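Local atomic coordinates of nitrogenase molybdenum-iron protein alpha chain (Clostridium pasteurianum, PDB entry 4WES), a protein that forms, with the beta chain, the molybdenum-iron component of nitrogenase, which reduces dinitrogen to ammonium at an iron-sulfur-molybdenum cluster. Residues Gly344-Arg347 against Ser348-Met352; Asp374-Gly377 against Arg378-Pro382; Phe461-Gly464 against Ile465-Phe469. All coordinates share one frame; numbering follows the deposited sequence.

The three contacts come in series along the chain, contact 1 first and contact 3 last. Each is a local turn at a helix end. Contacts 1 and 3 lie at the ends of neighbouring parallel strands, 338-343 and 460-462, of one mixed sheet; the second is an edge strand within this chain. Their centres lie about 14 Å apart. Contact 1 delivers a glycine-rich loop to the iron-sulfur-molybdenum cluster, and contact 3 delivers a backbone N-H to the homocitrate on that cluster. Contact 2 lies at the end of helix 372-376, beyond strand 361-367. Its centre is about 16 Å from that of contact 1 and about 27 Å from that of contact 3, and Asp374 touches Gly345. Two strand ends thus serve one cofactor.

Contact 1: residues Gly344-Arg347 against Ser348-Met352; sequences GGSR and SHTYM. With ICS (iron-sulfur-molybdenum cluster with interstitial carbon), chain F.
Ser346 and Arg347 meet Thr350 and Tyr351 at the start of helix 347-350, where a glycine-rich strand-to-helix loop binds the iron-sulfur-molybdenum cluster. Ser346 holds the N-cap position, but its side chain makes no capping bond.

Backbone bonds close the turn. Ser346 O accepts from two donors, Thr350 N at 3.2 Å and His349 N at 3.0 Å. The His349 donor stands above the carbonyl plane and its bond is the more bent of the two, with an N-H...O angle of 144°. Tyr351 N repeats the helical pattern on Arg347 O.

The hydroxyls meet through water. One water molecule links Ser346 OG and Thr350 OG1, while Ser346 OG also lies 3.8 Å from Thr350 CG2. Ser346 OG is turned anti to the backbone N (chi1 174°), which carries it to the threonine.

Van der Waals packing joins Arg347 and Tyr351, which run side by side in the same direction. Arg347 CB and CG pass along the CD2-CE2 side of the tyrosine ring, with Arg347 CB 3.9 Å from Tyr351 CD2. The guanidinium plane is turned 61° from the ring, too steep for a parallel stack.

The cluster is met mostly by backbone N atoms and by Arg347. The backbone N atoms of Gly344, Gly345, Ser346 and Arg347 gather round S3A; Gly344 N is 3.3 Å away. Arg347 runs extended past the cluster, and Leu481 O accepts a hydrogen bond from its NH1. The positive guanidinium probably helps to offset negative charge on the sulfides. One face of the Arg347 guanidinium lies against S4B, with Arg347 NH1 3.6 Å from that sulfur.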
ATOM      1  N   GLY A 344      28.433 -22.001   4.696  1.00  9.50           N
ATOM      2  CA  GLY A 344      29.770 -21.443   4.705  1.00  9.39           C
ATOM      3  C   GLY A 344      30.840 -22.307   5.341  1.00  8.81           C
ATOM      4  O   GLY A 344      31.822 -22.712   4.677  1.00 10.18           O
ATOM      5  N   GLY A 345      30.687 -22.559   6.642  1.00  8.18           N
ATOM      6  CA  GLY A 345      31.687 -23.256   7.365  1.00  9.01           C
ATOM      7  C   GLY A 345      31.228 -24.153   8.488  1.00  8.53           C
ATOM      8  O   GLY A 345      32.050 -24.883   9.037  1.00  9.75           O
ATOM      9  N   SER A 346      29.940 -24.119   8.856  1.00  8.60           N
ATOM     10  CA  SER A 346      29.429 -24.924   9.968  1.00  8.95           C
ATOM     11  C   SER A 346      28.053 -25.510   9.695  1.00  7.93           C
ATOM     12  O   SER A 346      27.801 -26.666  10.014  1.00  8.76           O
ATOM     13  CB  SER A 346      29.419 -24.077  11.245  1.00 10.20           C
ATOM     14  OG  SER A 346      28.823 -24.722  12.340  1.00 11.60           O
ATOM     15  N   ARG A 347      27.133 -24.707   9.153  1.00  8.42           N
ATOM     16  CA  ARG A 347      25.712 -25.081   9.204  1.00  8.65           C
ATOM     17  C   ARG A 347      25.332 -26.253   8.309  1.00  8.17           C
ATOM     18  O   ARG A 347      24.335 -26.927   8.559  1.00  9.15           O
ATOM     19  CB  ARG A 347      24.845 -23.849   8.931  1.00  9.20           C
ATOM     20  CG  ARG A 347      24.892 -22.898  10.113  1.00  8.83           C
ATOM     21  CD  ARG A 347      24.055 -21.666   9.845  1.00  9.15           C
ATOM     22  NE  ARG A 347      24.134 -20.781  11.010  1.00  9.52           N
ATOM     23  CZ  ARG A 347      23.602 -19.587  11.058  1.00  9.16           C
ATOM     24  NH1 ARG A 347      22.875 -19.129  10.076  1.00  9.59           N
ATOM     25  NH2 ARG A 347      23.798 -18.850  12.144  1.00 11.02           N
ATOM     26  N   SER A 348      26.137 -26.544   7.281  1.00  8.63           N
ATOM     27  CA  SER A 348      25.905 -27.757   6.487  1.00  9.24           C
ATOM     28  C   SER A 348      25.888 -28.987   7.359  1.00  9.15           C
ATOM     29  O   SER A 348      25.206 -29.967   7.052  1.00  9.92           O
ATOM     30  CB  SER A 348      26.975 -27.910   5.399  1.00 10.53           C
ATOM     31  OG  SER A 348      27.110 -26.708   4.688  1.00 11.90           O
ATOM     32  N   HIS A 349      26.717 -28.951   8.416  1.00  9.25           N
ATOM     33  CA  HIS A 349      26.823 -30.066   9.329  1.00  9.05           C
ATOM     34  C   HIS A 349      25.790 -29.972  10.457  1.00  8.76           C
ATOM     35  O   HIS A 349      25.061 -30.930  10.759  1.00  9.76           O
ATOM     36  CB  HIS A 349      28.233 -30.125   9.907  1.00  9.75           C
ATOM     37  CG  HIS A 349      28.462 -31.290  10.797  1.00 10.01           C
ATOM     38  ND1 HIS A 349      29.527 -31.364  11.670  1.00 11.50           N
ATOM     39  CD2 HIS A 349      27.753 -32.440  10.952  1.00 11.08           C
ATOM     40  CE1 HIS A 349      29.460 -32.521  12.303  1.00 12.65           C
ATOM     41  NE2 HIS A 349      28.403 -33.190  11.886  1.00 12.00           N
ATOM     42  N   THR A 350      25.713 -28.798  11.086  1.00  8.73           N
ATOM     43  CA  THR A 350      24.897 -28.715  12.301  1.00  8.63           C
ATOM     44  C   THR A 350      23.394 -28.910  12.045  1.00  9.41           C
ATOM     45  O   THR A 350      22.691 -29.327  12.951  1.00  9.76           O
ATOM     46  CB  THR A 350      25.217 -27.449  13.083  1.00  9.73           C
ATOM     47  OG1 THR A 350      25.012 -26.340  12.230  1.00 10.23           O
ATOM     48  CG2 THR A 350      26.615 -27.499  13.632  1.00 10.38           C
ATOM     49  N   TYR A 351      22.910 -28.598  10.828  1.00  8.76           N
ATOM     50  CA  TYR A 351      21.507 -28.825  10.485  1.00  8.97           C
ATOM     51  C   TYR A 351      21.153 -30.283  10.127  1.00  9.22           C
ATOM     52  O   TYR A 351      19.982 -30.616   9.973  1.00 10.24           O
ATOM     53  CB  TYR A 351      21.049 -27.834   9.374  1.00  9.48           C
ATOM     54  CG  TYR A 351      20.658 -26.510   9.989  1.00  8.77           C
ATOM     55  CD1 TYR A 351      19.328 -26.228  10.222  1.00  9.56           C
ATOM     56  CD2 TYR A 351      21.606 -25.569  10.363  1.00  9.73           C
ATOM     57  CE1 TYR A 351      18.958 -25.074  10.869  1.00  9.57           C
ATOM     58  CE2 TYR A 351      21.251 -24.383  11.012  1.00  9.32           C
ATOM     59  CZ  TYR A 351      19.921 -24.128  11.263  1.00  9.72           C
ATOM     60  OH  TYR A 351      19.505 -23.022  11.945  1.00 10.12           O
ATOM     61  N   MET A 352      22.158 -31.142   9.984  1.00  9.27           N
ATOM     62  CA  MET A 352      21.887 -32.496   9.491  1.00  9.87           C
ATOM     63  C   MET A 352      21.006 -33.306  10.424  1.00  9.46           C
ATOM     64  O   MET A 352      20.135 -34.059   9.949  1.00 10.19           O
ATOM     65  CB  MET A 352      23.201 -33.236   9.262  1.00  9.87           C
ATOM     66  CG  MET A 352      23.870 -32.806   7.970  1.00  9.79           C
ATOM     67  SD  MET A 352      25.439 -33.640   7.709  1.00 11.41           S
ATOM     68  CE  MET A 352      25.765 -33.144   6.020  1.00 11.10           C
TER
HETATM   69 FE1  ICS F 602      30.364 -20.006  11.586  1.00  8.52          FE
HETATM   70 MO1  ICS F 602      26.831 -16.947   6.433  1.00  7.47          MO
HETATM   71 FE2  ICS F 602      30.562 -18.366   9.503  1.00  8.08          FE
HETATM   72 FE3  ICS F 602      28.376 -18.306  11.042  1.00  8.15          FE
HETATM   73 FE4  ICS F 602      28.863 -20.406   9.488  1.00  8.18          FE
HETATM   74 FE5  ICS F 602      27.575 -19.279   7.555  1.00  7.79          FE
HETATM   75 FE6  ICS F 602      29.224 -17.229   7.617  1.00  7.80          FE
HETATM   76 FE7  ICS F 602      27.090 -17.197   9.086  1.00  7.73          FE
HETATM   77  CX  ICS F 602      28.624 -18.516   9.059  1.00  8.35           C
HETATM   78  S1A ICS F 602      31.157 -20.547   9.492  1.00  8.76           S
HETATM   79  S1B ICS F 602      28.601 -18.330   5.783  1.00  7.90           S
HETATM   80  S2A ICS F 602      30.504 -17.756  11.690  1.00  8.61           S
HETATM   81  S2B ICS F 602      31.349 -16.916   8.011  1.00  8.23           S
HETATM   82  S3A ICS F 602      27.718 -21.501   7.917  1.00  8.42           S
HETATM   83  S3B ICS F 602      27.917 -15.459   7.931  1.00  7.64           S
HETATM   84  S4A ICS F 602      28.103 -20.472  11.651  1.00  8.70           S
HETATM   85  S4B ICS F 602      25.586 -18.303   7.881  1.00  7.77           S
HETATM   86  S5A ICS F 602      26.674 -16.870  11.225  1.00  8.36           S
HETATM   87  O   HOH W   1      26.239 -24.190  13.553  1.00 10.43           O

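Contact 2: residues Asp374-Gly377 against Arg378-Pro382; sequences DYEG and REVIP
Glu376 CG and Val380 CG1 each stand anti to their own carbonyl carbon, at chi1 -59° and -51°, and from there the two side chains meet. They cross at about a right angle. Val380 CG1 rests 3.8 Å from Glu376 CB and also touches OE1 at the end of the extended glutamate. Val380 CG2, the other methyl of the valine, reaches Gly377 O at 3.3 Å.

Glu379 folds back differently. Its CG sits between the backbone N and the carbonyl carbon, and the chain bends at chi2 (-95°). This returns the carboxylate to Gly377, where Glu379 OE1 lies 3.3 Å from the glycine C and 3.4 Å from its CA. The charged end is held elsewhere, by a salt bridge from OE2 to Lys432.

One backbone hydrogen bond ties the two segments: Val380 N donates to Gly377 O over 3.2 Å. It is nearly straight at the hydrogen, although the donor stands above the carbonyl plane. Ile381 N continues the pattern on Arg378 O. Ile381 CD1 covers one face of the Arg378 guanidinium, 3.8 Å above its plane.

The charged side chains around the turn also reach outward. Glu376 OE2 pairs with Arg372, one helical turn back, and Arg378 NH1 with Glu271. Arg378 NH2 also bonds His263, the residue after Cys262, a ligand of the iron-sulfur-molybdenum cluster.

Gly377 has positive phi, and the carboxylate of Glu379 lies close against its CA and C. The arrangement is a helix ended by a glycine of positive phi: helix 372-376 stops, and the chain turns into the 3-10 segment 378-382.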
ATOM      1  N   ASP A 374      37.132 -29.444   9.475  1.00 10.37           N
ATOM      2  CA  ASP A 374      35.669 -29.382   9.544  1.00 10.34           C
ATOM      3  C   ASP A 374      35.016 -30.527   8.772  1.00 10.34           C
ATOM      4  O   ASP A 374      33.932 -30.983   9.138  1.00 11.11           O
ATOM      5  CB  ASP A 374      35.165 -28.051   9.023  1.00  9.92           C
ATOM      6  CG  ASP A 374      35.778 -26.889   9.787  1.00  9.67           C
ATOM      7  OD1 ASP A 374      35.410 -26.693  10.961  1.00 10.50           O
ATOM      8  OD2 ASP A 374      36.656 -26.237   9.197  1.00 10.92           O
ATOM      9  N   TYR A 375      35.625 -30.929   7.652  1.00 10.48           N
ATOM     10  CA  TYR A 375      35.124 -32.060   6.862  1.00 11.03           C
ATOM     11  C   TYR A 375      35.456 -33.399   7.500  1.00 10.98           C
ATOM     12  O   TYR A 375      34.587 -34.274   7.598  1.00 12.39           O
ATOM     13  CB  TYR A 375      35.701 -32.009   5.460  1.00 10.54           C
ATOM     14  CG  TYR A 375      35.187 -30.923   4.539  1.00 10.69           C
ATOM     15  CD1 TYR A 375      33.974 -31.061   3.879  1.00 11.10           C
ATOM     16  CD2 TYR A 375      35.910 -29.754   4.313  1.00 11.21           C
ATOM     17  CE1 TYR A 375      33.503 -30.103   2.980  1.00 10.66           C
ATOM     18  CE2 TYR A 375      35.470 -28.795   3.418  1.00 10.47           C
ATOM     19  CZ  TYR A 375      34.261 -28.968   2.741  1.00  9.91           C
ATOM     20  OH  TYR A 375      33.786 -28.047   1.866  1.00 10.34           O
ATOM     21  N   GLU A 376      36.715 -33.588   7.889  1.00 11.38           N
ATOM     22  CA  GLU A 376      37.301 -34.882   8.233  1.00 11.80           C
ATOM     23  C   GLU A 376      37.495 -35.100   9.720  1.00 12.08           C
ATOM     24  O   GLU A 376      37.811 -36.220  10.149  1.00 13.21           O
ATOM     25  CB  GLU A 376      38.648 -35.033   7.538  1.00 12.22           C
ATOM     26  CG  GLU A 376      38.616 -34.943   6.013  1.00 13.18           C
ATOM     27  CD  GLU A 376      39.973 -34.971   5.369  1.00 14.07           C
ATOM     28  OE1 GLU A 376      40.808 -35.818   5.804  1.00 15.24           O
ATOM     29  OE2 GLU A 376      40.230 -34.161   4.443  1.00 13.51           O
ATOM     30  N   GLY A 377      37.367 -34.036  10.499  1.00 12.22           N
ATOM     31  CA  GLY A 377      37.637 -34.038  11.912  1.00 12.37           C
ATOM     32  C   GLY A 377      38.977 -33.480  12.314  1.00 12.92           C
ATOM     33  O   GLY A 377      39.924 -33.450  11.514  1.00 12.73           O
ATOM     34  N   ARG A 378      39.071 -32.993  13.537  1.00 12.45           N
ATOM     35  CA  ARG A 378      40.294 -32.378  14.023  1.00 12.32           C
ATOM     36  C   ARG A 378      41.500 -33.303  14.099  1.00 14.23           C
ATOM     37  O   ARG A 378      42.657 -32.845  14.152  1.00 15.39           O
ATOM     38  CB  ARG A 378      40.063 -31.724  15.391  1.00 14.06           C
ATOM     39  CG  ARG A 378      39.255 -30.448  15.319  1.00 11.99           C
ATOM     40  CD  ARG A 378      38.995 -29.861  16.697  1.00 12.67           C
ATOM     41  NE  ARG A 378      40.228 -29.489  17.379  1.00 13.55           N
ATOM     42  CZ  ARG A 378      40.855 -28.319  17.266  1.00 14.23           C
ATOM     43  NH1 ARG A 378      41.984 -28.124  17.937  1.00 17.25           N
ATOM     44  NH2 ARG A 378      40.357 -27.327  16.554  1.00 13.67           N
ATOM     45  N   GLU A 379      41.257 -34.605  14.074  1.00 14.14           N
ATOM     46  CA  GLU A 379      42.356 -35.556  14.088  1.00 15.40           C
ATOM     47  C   GLU A 379      43.261 -35.392  12.876  1.00 15.69           C
ATOM     48  O   GLU A 379      44.399 -35.840  12.948  1.00 17.59           O
ATOM     49  CB  GLU A 379      41.862 -37.008  14.157  1.00 20.99           C
ATOM     50  CG  GLU A 379      40.878 -37.422  13.084  1.00 29.73           C
ATOM     51  CD  GLU A 379      39.417 -37.290  13.523  1.00 41.56           C
ATOM     52  OE1 GLU A 379      38.976 -36.229  14.115  1.00 26.84           O
ATOM     53  OE2 GLU A 379      38.696 -38.272  13.244  1.00 52.08           O
ATOM     54  N   VAL A 380      42.788 -34.765  11.793  1.00 14.35           N
ATOM     55  CA  VAL A 380      43.650 -34.606  10.616  1.00 15.97           C
ATOM     56  C   VAL A 380      44.540 -33.358  10.678  1.00 15.01           C
ATOM     57  O   VAL A 380      45.384 -33.165   9.799  1.00 15.76           O
ATOM     58  CB  VAL A 380      42.878 -34.629   9.283  1.00 14.89           C
ATOM     59  CG1 VAL A 380      41.968 -35.843   9.200  1.00 16.82           C
ATOM     60  CG2 VAL A 380      42.126 -33.322   9.038  1.00 15.05           C
ATOM     61  N   ILE A 381      44.394 -32.530  11.699  1.00 15.52           N
ATOM     62  CA  ILE A 381      45.122 -31.252  11.759  1.00 16.04           C
ATOM     63  C   ILE A 381      46.642 -31.400  11.548  1.00 16.47           C
ATOM     64  O   ILE A 381      47.243 -30.629  10.790  1.00 18.21           O
ATOM     65  CB  ILE A 381      44.773 -30.452  13.037  1.00 15.38           C
ATOM     66  CG1 ILE A 381      43.355 -29.860  12.902  1.00 14.98           C
ATOM     67  CG2 ILE A 381      45.804 -29.371  13.289  1.00 16.72           C
ATOM     68  CD1 ILE A 381      42.835 -29.197  14.157  1.00 16.18           C
ATOM     69  N   PRO A 382      47.280 -32.411  12.174  1.00 18.12           N
ATOM     70  CA  PRO A 382      48.741 -32.535  11.979  1.00 19.39           C
ATOM     71  C   PRO A 382      49.183 -32.764  10.520  1.00 20.71           C
ATOM     72  O   PRO A 382      50.361 -32.541  10.197  1.00 25.08           O
ATOM     73  CB  PRO A 382      49.101 -33.742  12.841  1.00 25.23           C
ATOM     74  CG  PRO A 382      48.061 -33.752  13.919  1.00 23.60           C
ATOM     75  CD  PRO A 382      46.798 -33.316  13.237  1.00 19.51           C
TER

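Contact 3: residues Phe461-Gly464 against Ile465-Phe469; sequences FFAG and IKEKF. With HCA (3-hydroxy-3-carboxy-adipic acid), chain E.
Glu467 folds back from the beginning of the 465-473 helical region onto Ala463 and Gly464, the residues that lead out of strand 460-462. Its CB lies 3.8 Å from Ala463 CB. Its CG passes the same methyl slightly farther off. A bend at chi2 (93°) then swings the carboxylate back toward Ala463 and Gly464, with Glu467 CD 3.8 Å from Ala463 CB. At the tip, Glu467 OE1 accepts a hydrogen bond from Gly464 N at 3.0 Å. The donor comes from well above the carboxylate plane, and the N-H...O angle is only 138°. Gly464 CA is also close to OE1.

The backbone adds a weak bond from Lys468 N to Gly464 O. Lys468 CB packs against that oxygen, while its NZ leaves to Ser478 O and Asp485.

The next peptide faces the homocitrate. Ile465 N donates to O3 of the homocitrate's long-arm carboxylate over 2.8 Å, at an angle of 162°. Ile465 CG2 rests against the same O3 at 3.2 Å. The Lys466 chain, bent at chi3 and chi4, brings Lys466 NZ to 3.9 Å from homocitrate O4; this ammonium is hydrogen-bonded to Ala50 O and to Ser50 of the beta chain.

Two neighbouring backbone N-H groups therefore serve two carboxylates, Gly464 that of Glu467 and Ile465 that of homocitrate. The bond from Gly464 N to Glu467 probably helps to position the glycine just before the anion-binding N-H. The Ile465 N-H and the nearby Lys466 ammonium would both be expected to favour the negative charge on the homocitrate arm.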
ATOM      1  N   PHE A 461      17.067 -27.804  -1.538  1.00  8.50           N
ATOM      2  CA  PHE A 461      18.494 -27.500  -1.594  1.00  8.98           C
ATOM      3  C   PHE A 461      18.709 -26.263  -0.739  1.00  8.79           C
ATOM      4  O   PHE A 461      18.304 -25.180  -1.103  1.00 10.40           O
ATOM      5  CB  PHE A 461      18.956 -27.313  -3.049  1.00  9.40           C
ATOM      6  CG  PHE A 461      20.437 -27.469  -3.261  1.00  9.70           C
ATOM      7  CD1 PHE A 461      20.922 -28.285  -4.277  1.00 10.89           C
ATOM      8  CD2 PHE A 461      21.364 -26.797  -2.457  1.00 10.72           C
ATOM      9  CE1 PHE A 461      22.260 -28.437  -4.455  1.00 11.98           C
ATOM     10  CE2 PHE A 461      22.723 -26.972  -2.635  1.00 11.77           C
ATOM     11  CZ  PHE A 461      23.160 -27.795  -3.641  1.00 12.34           C
ATOM     12  N   PHE A 462      19.318 -26.483   0.432  1.00  8.17           N
ATOM     13  CA  PHE A 462      19.575 -25.393   1.385  1.00  8.38           C
ATOM     14  C   PHE A 462      20.873 -24.691   1.002  1.00  8.88           C
ATOM     15  O   PHE A 462      21.900 -25.351   0.841  1.00  9.61           O
ATOM     16  CB  PHE A 462      19.695 -25.951   2.798  1.00  8.68           C
ATOM     17  CG  PHE A 462      18.458 -26.605   3.326  1.00  8.58           C
ATOM     18  CD1 PHE A 462      18.263 -27.967   3.209  1.00  9.06           C
ATOM     19  CD2 PHE A 462      17.490 -25.858   3.938  1.00  8.97           C
ATOM     20  CE1 PHE A 462      17.137 -28.573   3.697  1.00  9.17           C
ATOM     21  CE2 PHE A 462      16.346 -26.458   4.433  1.00  9.18           C
ATOM     22  CZ  PHE A 462      16.150 -27.806   4.299  1.00  9.35           C
ATOM     23  N   ALA A 463      20.840 -23.356   0.947  1.00  8.12           N
ATOM     24  CA  ALA A 463      22.037 -22.604   0.568  1.00  8.20           C
ATOM     25  C   ALA A 463      21.919 -21.160   1.057  1.00  7.63           C
ATOM     26  O   ALA A 463      21.483 -20.948   2.212  1.00  8.03           O
ATOM     27  CB  ALA A 463      22.314 -22.756  -0.944  1.00  9.18           C
ATOM     28  N   GLY A 464      22.296 -20.199   0.250  1.00  8.19           N
ATOM     29  CA  GLY A 464      22.212 -18.807   0.579  1.00  7.80           C
ATOM     30  C   GLY A 464      21.434 -18.007  -0.434  1.00  7.28           C
ATOM     31  O   GLY A 464      20.730 -18.586  -1.312  1.00  7.98           O
ATOM     32  N   ILE A 465      21.580 -16.695  -0.374  1.00  7.18           N
ATOM     33  CA  ILE A 465      20.797 -15.807  -1.196  1.00  7.62           C
ATOM     34  C   ILE A 465      21.184 -15.848  -2.679  1.00  7.76           C
ATOM     35  O   ILE A 465      20.342 -15.595  -3.542  1.00  8.74           O
ATOM     36  CB  ILE A 465      20.882 -14.377  -0.613  1.00  9.54           C
ATOM     37  CG1 ILE A 465      19.881 -13.430  -1.243  1.00 11.09           C
ATOM     38  CG2 ILE A 465      22.295 -13.812  -0.725  1.00 10.12           C
ATOM     39  CD1 ILE A 465      18.466 -13.806  -1.072  1.00 11.60           C
ATOM     40  N   LYS A 466      22.461 -16.106  -2.972  1.00  7.74           N
ATOM     41  CA  LYS A 466      22.897 -16.114  -4.372  1.00  7.95           C
ATOM     42  C   LYS A 466      22.404 -17.360  -5.086  1.00  8.20           C
ATOM     43  O   LYS A 466      22.128 -17.306  -6.292  1.00  9.24           O
ATOM     44  CB  LYS A 466      24.408 -15.963  -4.491  1.00  8.05           C
ATOM     45  CG  LYS A 466      24.912 -14.657  -3.862  1.00  8.22           C
ATOM     46  CD  LYS A 466      26.380 -14.367  -4.121  1.00  8.49           C
ATOM     47  CE  LYS A 466      27.362 -15.413  -3.680  1.00  8.27           C
ATOM     48  NZ  LYS A 466      27.311 -15.688  -2.219  1.00  9.20           N
ATOM     49  N   GLU A 467      22.295 -18.475  -4.383  1.00  8.16           N
ATOM     50  CA  GLU A 467      21.815 -19.710  -4.971  1.00  8.27           C
ATOM     51  C   GLU A 467      20.309 -19.823  -4.960  1.00  8.51           C
ATOM     52  O   GLU A 467      19.729 -20.515  -5.819  1.00  8.90           O
ATOM     53  CB  GLU A 467      22.403 -20.914  -4.238  1.00  9.21           C
ATOM     54  CG  GLU A 467      23.924 -20.979  -4.129  1.00 10.43           C
ATOM     55  CD  GLU A 467      24.507 -20.367  -2.860  1.00 11.22           C
ATOM     56  OE1 GLU A 467      23.820 -19.532  -2.208  1.00  9.81           O
ATOM     57  OE2 GLU A 467      25.663 -20.757  -2.519  1.00 12.14           O
ATOM     58  N   LYS A 468      19.645 -19.204  -3.990  1.00  8.31           N
ATOM     59  CA  LYS A 468      18.228 -19.506  -3.700  1.00  8.06           C
ATOM     60  C   LYS A 468      17.365 -19.433  -4.979  1.00  7.88           C
ATOM     61  O   LYS A 468      16.626 -20.370  -5.276  1.00  8.04           O
ATOM     62  CB  LYS A 468      17.650 -18.520  -2.680  1.00  8.48           C
ATOM     63  CG  LYS A 468      16.187 -18.805  -2.379  1.00  8.92           C
ATOM     64  CD  LYS A 468      15.554 -17.751  -1.478  1.00  8.42           C
ATOM     65  CE  LYS A 468      14.100 -18.007  -1.171  1.00  9.46           C
ATOM     66  NZ  LYS A 468      13.895 -19.022  -0.110  1.00  8.50           N
ATOM     67  N   PHE A 469      17.412 -18.300  -5.656  1.00  8.00           N
ATOM     68  CA  PHE A 469      16.508 -18.099  -6.787  1.00  8.02           C
ATOM     69  C   PHE A 469      16.936 -18.901  -8.028  1.00  9.17           C
ATOM     70  O   PHE A 469      16.086 -19.243  -8.843  1.00  9.27           O
ATOM     71  CB  PHE A 469      16.301 -16.615  -7.073  1.00  8.63           C
ATOM     72  CG  PHE A 469      15.751 -15.885  -5.895  1.00  8.27           C
ATOM     73  CD1 PHE A 469      14.475 -16.165  -5.412  1.00  8.40           C
ATOM     74  CD2 PHE A 469      16.496 -14.901  -5.254  1.00  8.97           C
ATOM     75  CE1 PHE A 469      13.976 -15.531  -4.291  1.00  9.38           C
ATOM     76  CE2 PHE A 469      15.992 -14.260  -4.145  1.00  8.98           C
ATOM     77  CZ  PHE A 469      14.753 -14.569  -3.663  1.00  9.13           C
TER
HETATM   78  C1  HCA E 601      29.052 -13.395   4.378  1.00  9.67           C
HETATM   79  C2  HCA E 601      27.691 -13.196   5.051  1.00  8.09           C
HETATM   80  C3  HCA E 601      26.681 -14.303   4.753  1.00  7.43           C
HETATM   81  C4  HCA E 601      26.018 -14.135   3.373  1.00  7.37           C
HETATM   82  C5  HCA E 601      24.839 -15.120   3.282  1.00  8.33           C
HETATM   83  C6  HCA E 601      24.307 -15.504   1.934  1.00  8.30           C
HETATM   84  C7  HCA E 601      25.576 -14.261   5.811  1.00  7.59           C
HETATM   85  O1  HCA E 601      29.405 -14.535   4.045  1.00 10.09           O
HETATM   86  O2  HCA E 601      29.776 -12.399   4.215  1.00 10.56           O
HETATM   87  O3  HCA E 601      23.050 -15.628   1.807  1.00  8.11           O
HETATM   88  O4  HCA E 601      25.107 -15.706   0.994  1.00  8.53           O
HETATM   89  O5  HCA E 601      25.313 -15.328   6.407  1.00  7.33           O
HETATM   90  O6  HCA E 601      24.957 -13.202   5.985  1.00  8.14           O
HETATM   91  O7  HCA E 601      27.315 -15.573   4.781  1.00  7.52           O